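Local coordinates for Alpha/beta hydrolase (PDB 4R1D), which probably acts as a lipase effector of the H2 type VI secretion system, binds calcium and is held by its inhibitor protein Tli4, at residues R153-I158 with A166-E171; P328-R333 with D364-I369; D67-W72 with A90-A95. One frame throughout, in Å; residues are numbered along the deposited sequence.

Contact 1: residues R153-I158 with A166-E171; sequences RRLDNI and AWWNDE. With CA (calcium ion), chain C.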
loop_
_atom_site.group_PDB
_atom_site.type_symbol
_atom_site.label_atom_id
_atom_site.label_comp_id
_atom_site.label_asym_id
_atom_site.label_seq_id
_atom_site.Cartn_x
_atom_site.Cartn_y
_atom_site.Cartn_z
ATOM N N ARG A 153 -11.370 25.118 -5.682
ATOM C CA ARG A 153 -11.597 26.564 -5.756
ATOM C C ARG A 153 -11.659 27.057 -7.193
ATOM O O ARG A 153 -12.492 27.906 -7.534
ATOM C CB ARG A 153 -10.571 27.367 -4.944
ATOM C CG ARG A 153 -9.135 27.398 -5.423
ATOM C CD ARG A 153 -8.308 28.317 -4.494
ATOM N NE ARG A 153 -6.943 28.517 -4.968
ATOM C CZ ARG A 153 -6.527 29.599 -5.619
ATOM N NH1 ARG A 153 -7.364 30.602 -5.861
ATOM N NH2 ARG A 153 -5.266 29.680 -6.020
ATOM N N ARG A 154 -10.787 26.525 -8.039
ATOM C CA ARG A 154 -10.810 26.926 -9.449
ATOM C C ARG A 154 -12.140 26.549 -10.099
ATOM O O ARG A 154 -12.764 27.365 -10.776
ATOM C CB ARG A 154 -9.633 26.305 -10.216
ATOM C CG ARG A 154 -8.255 26.893 -9.842
ATOM C CD ARG A 154 -7.901 28.095 -10.713
ATOM N NE ARG A 154 -6.527 28.540 -10.498
ATOM C CZ ARG A 154 -6.186 29.581 -9.746
ATOM N NH1 ARG A 154 -7.125 30.305 -9.144
ATOM N NH2 ARG A 154 -4.904 29.908 -9.605
ATOM N N LEU A 155 -12.597 25.325 -9.880
ATOM C CA LEU A 155 -13.818 24.866 -10.551
ATOM C C LEU A 155 -15.089 25.488 -9.966
ATOM O O LEU A 155 -16.139 25.504 -10.617
ATOM C CB LEU A 155 -13.895 23.335 -10.572
ATOM C CG LEU A 155 -12.779 22.661 -11.385
ATOM C CD1 LEU A 155 -12.692 21.168 -11.074
ATOM C CD2 LEU A 155 -12.975 22.888 -12.889
ATOM N N ASP A 156 -14.980 25.999 -8.742
ATOM C CA ASP A 156 -16.079 26.689 -8.070
ATOM C C ASP A 156 -16.102 28.170 -8.447
ATOM O O ASP A 156 -17.000 28.911 -8.044
ATOM C CB ASP A 156 -15.942 26.570 -6.544
ATOM C CG ASP A 156 -16.359 25.210 -6.019
ATOM O OD1 ASP A 156 -16.905 24.413 -6.814
ATOM O OD2 ASP A 156 -16.148 24.933 -4.803
ATOM N N ASN A 157 -15.112 28.599 -9.222
ATOM C CA ASN A 157 -14.968 30.003 -9.574
ATOM C C ASN A 157 -14.554 30.214 -11.029
ATOM O O ASN A 157 -13.495 30.772 -11.288
ATOM C CB ASN A 157 -13.955 30.667 -8.641
ATOM C CG ASN A 157 -14.474 30.779 -7.214
ATOM O OD1 ASN A 157 -15.256 31.681 -6.898
ATOM N ND2 ASN A 157 -14.061 29.849 -6.351
ATOM N N ILE A 158 -15.394 29.775 -11.965
ATOM C CA ILE A 158 -15.066 29.902 -13.389
ATOM C C ILE A 158 -15.629 31.191 -13.970
ATOM O O ILE A 158 -14.902 31.991 -14.567
ATOM C CB ILE A 158 -15.584 28.700 -14.215
ATOM C CG1 ILE A 158 -15.191 27.386 -13.541
ATOM C CG2 ILE A 158 -15.039 28.754 -15.647
ATOM C CD1 ILE A 158 -15.560 26.123 -14.337
ATOM N N ALA A 166 -10.308 34.750 -12.237
ATOM C CA ALA A 166 -8.853 34.651 -12.255
ATOM C C ALA A 166 -8.381 33.302 -12.754
ATOM O O ALA A 166 -9.007 32.276 -12.480
ATOM C CB ALA A 166 -8.284 34.925 -10.857
ATOM N N TRP A 167 -7.268 33.325 -13.481
ATOM C CA TRP A 167 -6.638 32.129 -14.040
ATOM C C TRP A 167 -7.369 31.630 -15.289
ATOM O O TRP A 167 -6.755 31.458 -16.354
ATOM C CB TRP A 167 -6.496 31.021 -12.985
ATOM C CG TRP A 167 -5.503 29.966 -13.394
ATOM C CD1 TRP A 167 -4.148 29.990 -13.202
ATOM C CD2 TRP A 167 -5.788 28.752 -14.093
ATOM N NE1 TRP A 167 -3.573 28.852 -13.732
ATOM C CE2 TRP A 167 -4.563 28.078 -14.282
ATOM C CE3 TRP A 167 -6.966 28.159 -14.563
ATOM C CZ2 TRP A 167 -4.482 26.846 -14.922
ATOM C CZ3 TRP A 167 -6.884 26.935 -15.200
ATOM C CH2 TRP A 167 -5.648 26.292 -15.376
ATOM N N TRP A 168 -8.678 31.423 -15.168
ATOM C CA TRP A 168 -9.485 30.996 -16.310
ATOM C C TRP A 168 -9.437 32.042 -17.417
ATOM O O TRP A 168 -9.543 31.715 -18.588
ATOM C CB TRP A 168 -10.941 30.767 -15.905
ATOM C CG TRP A 168 -11.132 29.670 -14.892
ATOM C CD1 TRP A 168 -11.536 29.814 -13.596
ATOM C CD2 TRP A 168 -10.897 28.275 -15.090
ATOM N NE1 TRP A 168 -11.591 28.586 -12.978
ATOM C CE2 TRP A 168 -11.197 27.624 -13.872
ATOM C CE3 TRP A 168 -10.470 27.508 -16.176
ATOM C CZ2 TRP A 168 -11.083 26.242 -13.716
ATOM C CZ3 TRP A 168 -10.365 26.137 -16.024
ATOM C CH2 TRP A 168 -10.667 25.516 -14.801
ATOM N N ASN A 169 -9.284 33.302 -17.029
ATOM C CA ASN A 169 -9.346 34.388 -18.006
ATOM C C ASN A 169 -8.043 34.652 -18.741
ATOM O O ASN A 169 -7.977 35.549 -19.591
ATOM C CB ASN A 169 -9.858 35.684 -17.358
ATOM C CG ASN A 169 -8.848 36.318 -16.413
ATOM O OD1 ASN A 169 -7.693 35.897 -16.322
ATOM N ND2 ASN A 169 -9.291 37.345 -15.696
ATOM N N ASP A 170 -7.007 33.880 -18.430
ATOM C CA ASP A 170 -5.704 34.094 -19.059
ATOM C C ASP A 170 -4.937 32.782 -19.153
ATOM O O ASP A 170 -4.854 32.172 -20.229
ATOM C CB ASP A 170 -4.915 35.139 -18.264
ATOM C CG ASP A 170 -3.554 35.465 -18.882
ATOM O OD1 ASP A 170 -3.124 34.788 -19.842
ATOM O OD2 ASP A 170 -2.904 36.400 -18.383
ATOM N N GLU A 171 -4.402 32.334 -18.022
ATOM C CA GLU A 171 -3.597 31.116 -17.986
ATOM C C GLU A 171 -4.266 29.892 -18.631
ATOM O O GLU A 171 -3.618 29.123 -19.356
ATOM C CB GLU A 171 -3.180 30.798 -16.538
ATOM C CG GLU A 171 -2.161 31.775 -15.938
ATOM C CD GLU A 171 -2.796 32.977 -15.225
ATOM O OE1 GLU A 171 -3.922 33.391 -15.580
ATOM O OE2 GLU A 171 -2.149 33.519 -14.302
HETATM CA CA CA C . -17.257 22.613 -5.093
HETATM O O HOH W 1 -10.948 31.635 -10.385
HETATM O O HOH W 2 -17.868 23.034 -2.628
HETATM O O HOH W 3 -19.720 23.510 -5.390
#
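Arg154 lays its guanidinium flat over the indole of Trp167, the planes tilted by only 13° and the centres 4.3 Å apart. Its chain starts with CG anti to the carbonyl carbon and then bends sharply at chi2 (-90°), which swings the end of the side chain from the helix onto the ring. The closest approach is Arg154 NE to Trp167 CG, 3.4 Å, so the cation lies over the rim of the indole where CG joins CB, with Trp167 CB over the middle of the guanidinium. The other face of that indole is covered by Glu171 CB.

Trp168 is gripped differently, by edge and by face. At its edge, Trp168 NE1 donates to Arg154 O over 2.8 Å, moderately bent at 149°, the acceptor lying near the ring plane. The donor stands well above the carbonyl plane, and the backbone N of Asn157 reaches the same oxygen from the opposite face, so two N-H groups hold this carbonyl of the last helical turn. Ile158 CG2 sits over one face in a CH-pi contact, 4.1 Å from the centroid of the Trp168 five-membered ring; Trp167 CE3 lies over the other. Leu155 CD2 adds an apolar touch, 3.9 Å from Trp168 CZ2. A water donating to both Asn157 O and Ala166 O joins the backbones beside the ring.

Asn157 folds its amide back onto Arg153 O, which Asn157 ND2 meets on a lone pair at 2.8 Å. Leu549 of helix 542-556 touches both Arg154 and Trp167, and Ile553 touches Trp168. The arrangement is a helix C-terminus tied to the chain beyond a short hairpin, beside the calcium site, where Asp156 binds the metal through both carboxylate oxygens, together with Glu152, the backbone O of Phe202, Asp203 and two waters.

Contact 2: residues P328-R333 with D364-I369; sequences PSAEYR and DPYEEI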
loop_
_atom_site.group_PDB
_atom_site.type_symbol
_atom_site.label_atom_id
_atom_site.label_comp_id
_atom_site.label_asym_id
_atom_site.label_seq_id
_atom_site.Cartn_x
_atom_site.Cartn_y
_atom_site.Cartn_z
ATOM N N PRO A 328 7.780 -3.535 -14.940
ATOM C CA PRO A 328 7.591 -3.371 -16.388
ATOM C C PRO A 328 6.813 -4.533 -17.026
ATOM O O PRO A 328 7.048 -5.698 -16.705
ATOM C CB PRO A 328 9.030 -3.313 -16.930
ATOM C CG PRO A 328 9.804 -2.666 -15.810
ATOM C CD PRO A 328 9.166 -3.261 -14.522
ATOM N N SER A 329 5.890 -4.207 -17.925
ATOM C CA SER A 329 5.108 -5.214 -18.635
ATOM C C SER A 329 5.910 -5.765 -19.812
ATOM O O SER A 329 7.050 -5.358 -20.032
ATOM C CB SER A 329 3.829 -4.584 -19.163
ATOM O OG SER A 329 4.137 -3.604 -20.145
ATOM N N ALA A 330 5.322 -6.679 -20.578
ATOM C CA ALA A 330 5.991 -7.160 -21.793
ATOM C C ALA A 330 6.086 -6.067 -22.858
ATOM O O ALA A 330 6.955 -6.113 -23.726
ATOM C CB ALA A 330 5.257 -8.387 -22.370
ATOM N N GLU A 331 5.177 -5.098 -22.794
ATOM C CA GLU A 331 5.088 -4.024 -23.792
ATOM C C GLU A 331 5.913 -2.790 -23.429
ATOM O O GLU A 331 6.072 -1.863 -24.225
ATOM C CB GLU A 331 3.627 -3.612 -23.987
ATOM C CG GLU A 331 2.747 -4.666 -24.653
ATOM C CD GLU A 331 2.311 -5.768 -23.699
ATOM O OE1 GLU A 331 2.120 -5.493 -22.491
ATOM O OE2 GLU A 331 2.154 -6.921 -24.163
ATOM N N TYR A 332 6.410 -2.769 -22.204
ATOM C CA TYR A 332 7.227 -1.668 -21.706
ATOM C C TYR A 332 8.396 -1.427 -22.652
ATOM O O TYR A 332 9.055 -2.375 -23.057
ATOM C CB TYR A 332 7.757 -2.109 -20.347
ATOM C CG TYR A 332 8.674 -1.176 -19.603
ATOM C CD1 TYR A 332 8.165 -0.193 -18.767
ATOM C CD2 TYR A 332 10.055 -1.336 -19.664
ATOM C CE1 TYR A 332 9.010 0.619 -18.037
ATOM C CE2 TYR A 332 10.904 -0.532 -18.939
ATOM C CZ TYR A 332 10.373 0.452 -18.128
ATOM O OH TYR A 332 11.204 1.266 -17.399
ATOM N N ARG A 333 8.646 -0.169 -23.009
ATOM C CA ARG A 333 9.797 0.163 -23.855
ATOM C C ARG A 333 9.676 -0.555 -25.206
ATOM O O ARG A 333 10.677 -0.934 -25.821
ATOM C CB ARG A 333 11.092 -0.218 -23.128
ATOM C CG ARG A 333 12.359 0.485 -23.618
ATOM C CD ARG A 333 13.450 0.389 -22.565
ATOM N NE ARG A 333 14.734 0.896 -23.035
ATOM C CZ ARG A 333 15.774 1.138 -22.248
ATOM N NH1 ARG A 333 15.684 0.958 -20.924
ATOM N NH2 ARG A 333 16.904 1.575 -22.785
ATOM N N ASP A 364 9.859 -11.208 -22.540
ATOM C CA ASP A 364 9.159 -11.852 -21.430
ATOM C C ASP A 364 9.869 -11.577 -20.116
ATOM O O ASP A 364 10.610 -12.420 -19.615
ATOM C CB ASP A 364 9.050 -13.366 -21.659
ATOM C CG ASP A 364 8.142 -14.044 -20.645
ATOM O OD1 ASP A 364 7.802 -13.407 -19.619
ATOM O OD2 ASP A 364 7.771 -15.217 -20.864
ATOM N N PRO A 365 9.630 -10.396 -19.541
ATOM C CA PRO A 365 10.287 -10.023 -18.289
ATOM C C PRO A 365 9.844 -10.926 -17.154
ATOM O O PRO A 365 10.608 -11.117 -16.207
ATOM C CB PRO A 365 9.807 -8.577 -18.045
ATOM C CG PRO A 365 8.521 -8.464 -18.809
ATOM C CD PRO A 365 8.686 -9.368 -20.018
ATOM N N TYR A 366 8.638 -11.486 -17.254
ATOM C CA TYR A 366 8.122 -12.333 -16.184
ATOM C C TYR A 366 8.998 -13.560 -15.960
ATOM O O TYR A 366 9.376 -13.860 -14.820
ATOM C CB TYR A 366 6.658 -12.717 -16.445
ATOM C CG TYR A 366 5.829 -11.513 -16.816
ATOM C CD1 TYR A 366 5.393 -10.619 -15.849
ATOM C CD2 TYR A 366 5.524 -11.238 -18.148
ATOM C CE1 TYR A 366 4.658 -9.490 -16.203
ATOM C CE2 TYR A 366 4.785 -10.120 -18.504
ATOM C CZ TYR A 366 4.359 -9.255 -17.527
ATOM O OH TYR A 366 3.630 -8.154 -17.886
ATOM N N GLU A 367 9.342 -14.257 -17.042
ATOM C CA GLU A 367 10.176 -15.452 -16.921
ATOM C C GLU A 367 11.666 -15.118 -16.927
ATOM O O GLU A 367 12.455 -15.732 -16.211
ATOM C CB GLU A 367 9.872 -16.439 -18.057
ATOM C CG GLU A 367 8.423 -16.903 -18.128
ATOM C CD GLU A 367 8.013 -17.761 -16.946
ATOM O OE1 GLU A 367 8.876 -18.480 -16.401
ATOM O OE2 GLU A 367 6.826 -17.710 -16.562
ATOM N N GLU A 368 12.049 -14.146 -17.747
ATOM C CA GLU A 368 13.458 -13.805 -17.909
ATOM C C GLU A 368 14.072 -13.094 -16.707
ATOM O O GLU A 368 15.255 -13.242 -16.428
ATOM C CB GLU A 368 13.663 -12.962 -19.166
ATOM C CG GLU A 368 13.249 -13.658 -20.442
ATOM C CD GLU A 368 13.680 -12.874 -21.649
ATOM O OE1 GLU A 368 14.880 -12.541 -21.723
ATOM O OE2 GLU A 368 12.824 -12.553 -22.493
ATOM N N ILE A 369 13.264 -12.324 -15.992
ATOM C CA ILE A 369 13.779 -11.503 -14.898
ATOM C C ILE A 369 13.051 -11.775 -13.583
ATOM O O ILE A 369 13.676 -12.138 -12.589
ATOM C CB ILE A 369 13.663 -10.008 -15.240
ATOM C CG1 ILE A 369 14.433 -9.699 -16.530
ATOM C CG2 ILE A 369 14.202 -9.155 -14.113
ATOM C CD1 ILE A 369 14.217 -8.279 -17.073
HETATM O O HOH W 4 2.464 -7.625 -20.612
#
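The backbone around Ala330 runs up against the first turn of helix 365-370, with the CA atoms of Ala330 and Asp364 5.7 Å apart as the closest pair. An irregular chain thus meets a helix start. Asp364 is the N-cap: Asp364 OD1 accepts from Glu367 N at 3.1 Å, the donor standing above the carboxylate plane, while its own backbone N is bound by Glu368 OE2.

Pro365 supplies the wedge. Pro365 CG rests on Ser329 O at 3.6 Å, and its CD lies against Ala330 CA. Tyr366, with CG anti to the carbonyl carbon (chi1 -48°), extends beside this wedge until Tyr366 OH stands 3.4 Å from Ser329 CA. The hydroxyl is held by His415 ND1 and by a water 3.0 Å from Tyr366 OH; the same water accepts from Ala330 N and donates to Glu331 OE1. Polar groups at the end of the ring are therefore joined through solvent, and the direct touches are mainly van der Waals contacts of the proline ring and the hydroxyl with the backbone of 328-330.

Helix 400-421 covers the tyrosine through Ile408 and Ala412, whereas Ile369 packs on Leu339 of strand 339-342 and Tyr359 of strand 358-359.

Contact 3: residues D67-W72 with A90-A95; sequences DKSEVW and ALWTWA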
loop_
_atom_site.group_PDB
_atom_site.type_symbol
_atom_site.label_atom_id
_atom_site.label_comp_id
_atom_site.label_asym_id
_atom_site.label_seq_id
_atom_site.Cartn_x
_atom_site.Cartn_y
_atom_site.Cartn_z
ATOM N N ASP A 67 -7.668 -4.422 13.866
ATOM C CA ASP A 67 -7.403 -3.701 15.119
ATOM C C ASP A 67 -7.475 -2.189 15.001
ATOM O O ASP A 67 -7.490 -1.487 16.012
ATOM C CB ASP A 67 -6.097 -4.172 15.800
ATOM C CG ASP A 67 -4.840 -3.869 14.989
ATOM O OD1 ASP A 67 -4.623 -2.701 14.633
ATOM O OD2 ASP A 67 -4.045 -4.808 14.749
ATOM N N LYS A 68 -7.517 -1.708 13.756
ATOM C CA LYS A 68 -7.707 -0.296 13.426
ATOM C C LYS A 68 -6.520 0.631 13.717
ATOM O O LYS A 68 -6.630 1.852 13.550
ATOM C CB LYS A 68 -9.006 0.257 14.054
ATOM C CG LYS A 68 -10.229 -0.630 13.872
ATOM C CD LYS A 68 -10.519 -0.905 12.385
ATOM C CE LYS A 68 -11.787 -1.704 12.200
ATOM N NZ LYS A 68 -12.008 -2.006 10.756
ATOM N N SER A 69 -5.384 0.072 14.130
ATOM C CA SER A 69 -4.217 0.905 14.404
ATOM C C SER A 69 -3.553 1.305 13.092
ATOM O O SER A 69 -3.703 0.612 12.078
ATOM C CB SER A 69 -3.218 0.208 15.335
ATOM O OG SER A 69 -2.237 1.135 15.797
ATOM N N GLU A 70 -2.852 2.435 13.105
ATOM C CA GLU A 70 -2.229 2.972 11.891
ATOM C C GLU A 70 -1.001 2.150 11.489
ATOM O O GLU A 70 -0.113 1.932 12.309
ATOM C CB GLU A 70 -1.809 4.426 12.121
ATOM C CG GLU A 70 -2.946 5.404 12.395
ATOM C CD GLU A 70 -3.463 5.361 13.830
ATOM O OE1 GLU A 70 -2.871 4.643 14.662
ATOM O OE2 GLU A 70 -4.461 6.060 14.124
ATOM N N VAL A 71 -0.944 1.700 10.235
ATOM C CA VAL A 71 0.216 0.960 9.745
ATOM C C VAL A 71 0.895 1.652 8.564
ATOM O O VAL A 71 1.966 1.236 8.137
ATOM C CB VAL A 71 -0.159 -0.477 9.314
ATOM C CG1 VAL A 71 -0.646 -1.289 10.520
ATOM C CG2 VAL A 71 -1.216 -0.434 8.240
ATOM N N TRP A 72 0.266 2.688 8.018
ATOM C CA TRP A 72 0.857 3.405 6.876
ATOM C C TRP A 72 0.335 4.831 6.853
ATOM O O TRP A 72 -0.863 5.045 6.722
ATOM C CB TRP A 72 0.513 2.742 5.544
ATOM C CG TRP A 72 1.303 3.337 4.413
ATOM C CD1 TRP A 72 0.846 4.151 3.408
ATOM C CD2 TRP A 72 2.710 3.187 4.201
ATOM N NE1 TRP A 72 1.897 4.508 2.573
ATOM C CE2 TRP A 72 3.049 3.927 3.046
ATOM C CE3 TRP A 72 3.718 2.494 4.877
ATOM C CZ2 TRP A 72 4.351 3.979 2.550
ATOM C CZ3 TRP A 72 5.012 2.542 4.379
ATOM C CH2 TRP A 72 5.319 3.279 3.235
ATOM N N ALA A 90 5.808 8.991 10.944
ATOM C CA ALA A 90 6.736 8.041 10.344
ATOM C C ALA A 90 7.339 7.136 11.405
ATOM O O ALA A 90 7.604 5.955 11.169
ATOM C CB ALA A 90 7.834 8.766 9.583
ATOM N N LEU A 91 7.580 7.694 12.580
ATOM C CA LEU A 91 8.125 6.888 13.667
ATOM C C LEU A 91 7.129 5.778 14.033
ATOM O O LEU A 91 7.482 4.593 14.107
ATOM C CB LEU A 91 8.439 7.780 14.869
ATOM C CG LEU A 91 8.824 7.058 16.160
ATOM C CD1 LEU A 91 10.096 6.236 15.951
ATOM C CD2 LEU A 91 9.008 8.077 17.281
ATOM N N TRP A 92 5.878 6.168 14.241
ATOM C CA TRP A 92 4.835 5.263 14.712
ATOM C C TRP A 92 4.433 4.205 13.692
ATOM O O TRP A 92 4.137 3.065 14.051
ATOM C CB TRP A 92 3.601 6.074 15.075
ATOM C CG TRP A 92 2.414 5.266 15.478
ATOM C CD1 TRP A 92 1.239 5.160 14.802
ATOM C CD2 TRP A 92 2.272 4.460 16.658
ATOM N NE1 TRP A 92 0.368 4.346 15.484
ATOM C CE2 TRP A 92 0.978 3.899 16.624
ATOM C CE3 TRP A 92 3.114 4.153 17.731
ATOM C CZ2 TRP A 92 0.498 3.057 17.627
ATOM C CZ3 TRP A 92 2.639 3.310 18.726
ATOM C CH2 TRP A 92 1.342 2.774 18.668
ATOM N N THR A 93 4.378 4.594 12.420
ATOM C CA THR A 93 3.933 3.659 11.395
ATOM C C THR A 93 5.069 2.809 10.834
ATOM O O THR A 93 4.825 1.724 10.310
ATOM C CB THR A 93 3.255 4.377 10.207
ATOM O OG1 THR A 93 4.163 5.329 9.643
ATOM C CG2 THR A 93 1.978 5.066 10.664
ATOM N N TRP A 94 6.304 3.280 10.939
ATOM C CA TRP A 94 7.369 2.640 10.173
ATOM C C TRP A 94 8.681 2.410 10.924
ATOM O O TRP A 94 9.156 1.275 11.037
ATOM C CB TRP A 94 7.615 3.449 8.889
ATOM C CG TRP A 94 8.617 2.850 7.967
ATOM C CD1 TRP A 94 9.887 3.279 7.754
ATOM C CD2 TRP A 94 8.427 1.710 7.113
ATOM N NE1 TRP A 94 10.515 2.476 6.830
ATOM C CE2 TRP A 94 9.635 1.516 6.408
ATOM C CE3 TRP A 94 7.355 0.852 6.864
ATOM C CZ2 TRP A 94 9.802 0.488 5.485
ATOM C CZ3 TRP A 94 7.525 -0.170 5.941
ATOM C CH2 TRP A 94 8.744 -0.339 5.268
ATOM N N ALA A 95 9.268 3.489 11.419
ATOM C CA ALA A 95 10.593 3.433 12.010
ATOM C C ALA A 95 10.711 2.419 13.148
ATOM O O ALA A 95 11.731 1.735 13.248
ATOM C CB ALA A 95 11.031 4.820 12.472
#
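Thr93 meets the backbone of strand 70-72 where helix 84-95 passes over it; the axes of strand 70-72 and of the 90-95 segment of that helix approach to 7.1 Å at 70° to each other. The methyl does the touching, Thr93 CG2 lying 3.9 Å from Trp72 N and 4.1 Å from Glu70 CB. The torsion chi1 of 58° sets OG1 between the backbone N and the carbonyl carbon, turned back to Gly89 O in its own helix, while CG2 is left to face the strand.

Trp72 and Trp94 run side by side and point the same way, yet their planes stand at 89°. The edge of Trp72 is directed at the face of Trp94 in an offset edge-to-face pair, CZ3 of Trp72 coming 3.8 Å from CE3 of Trp94. Trp72 NE1 bonds to Met58 O, which would restrict the rotation of its ring.

Trp92 turns its pyrrole edge to Glu70, and Trp92 NE1 makes a weak hydrogen bond of 3.4 Å to Glu70 OE1. Ser69 OG also approaches this indole, 3.8 Å from Trp92 CZ2. The main partners of both polar side chains belong to the neighbouring inhibitor chain: Arg177 of that chain forms a salt bridge with Glu70, and Glu179 of that chain bonds Ser69 OG. Val71 and Trp72, both opposite Leu62, form a classic beta bulge; the whole is a helix packed across a bulged edge strand at the inhibitor interface.

In the fold
From the N terminus, contact 3 comes first: the chain leaves strand 70-72 and returns through helix 84-95 after 17 intervening residues, tying the small antiparallel sheet to that helix. Contact 1 follows as the shortest closure, seven residues, with strands 159-160 and 163-164 between its segments, and joins the end of helix 141-155 to the loop leading to helix 191-197. Contact 2 spans 30 residues, including strands 339-342 and 358-359, and links a loop to helix 365-370. The three are strictly in series, none nesting or crossing. Contacts 1 and 2 lie on opposite sides of the chain's centre, their own centres about 43 Å apart; contact 3 alone meets the inhibitor.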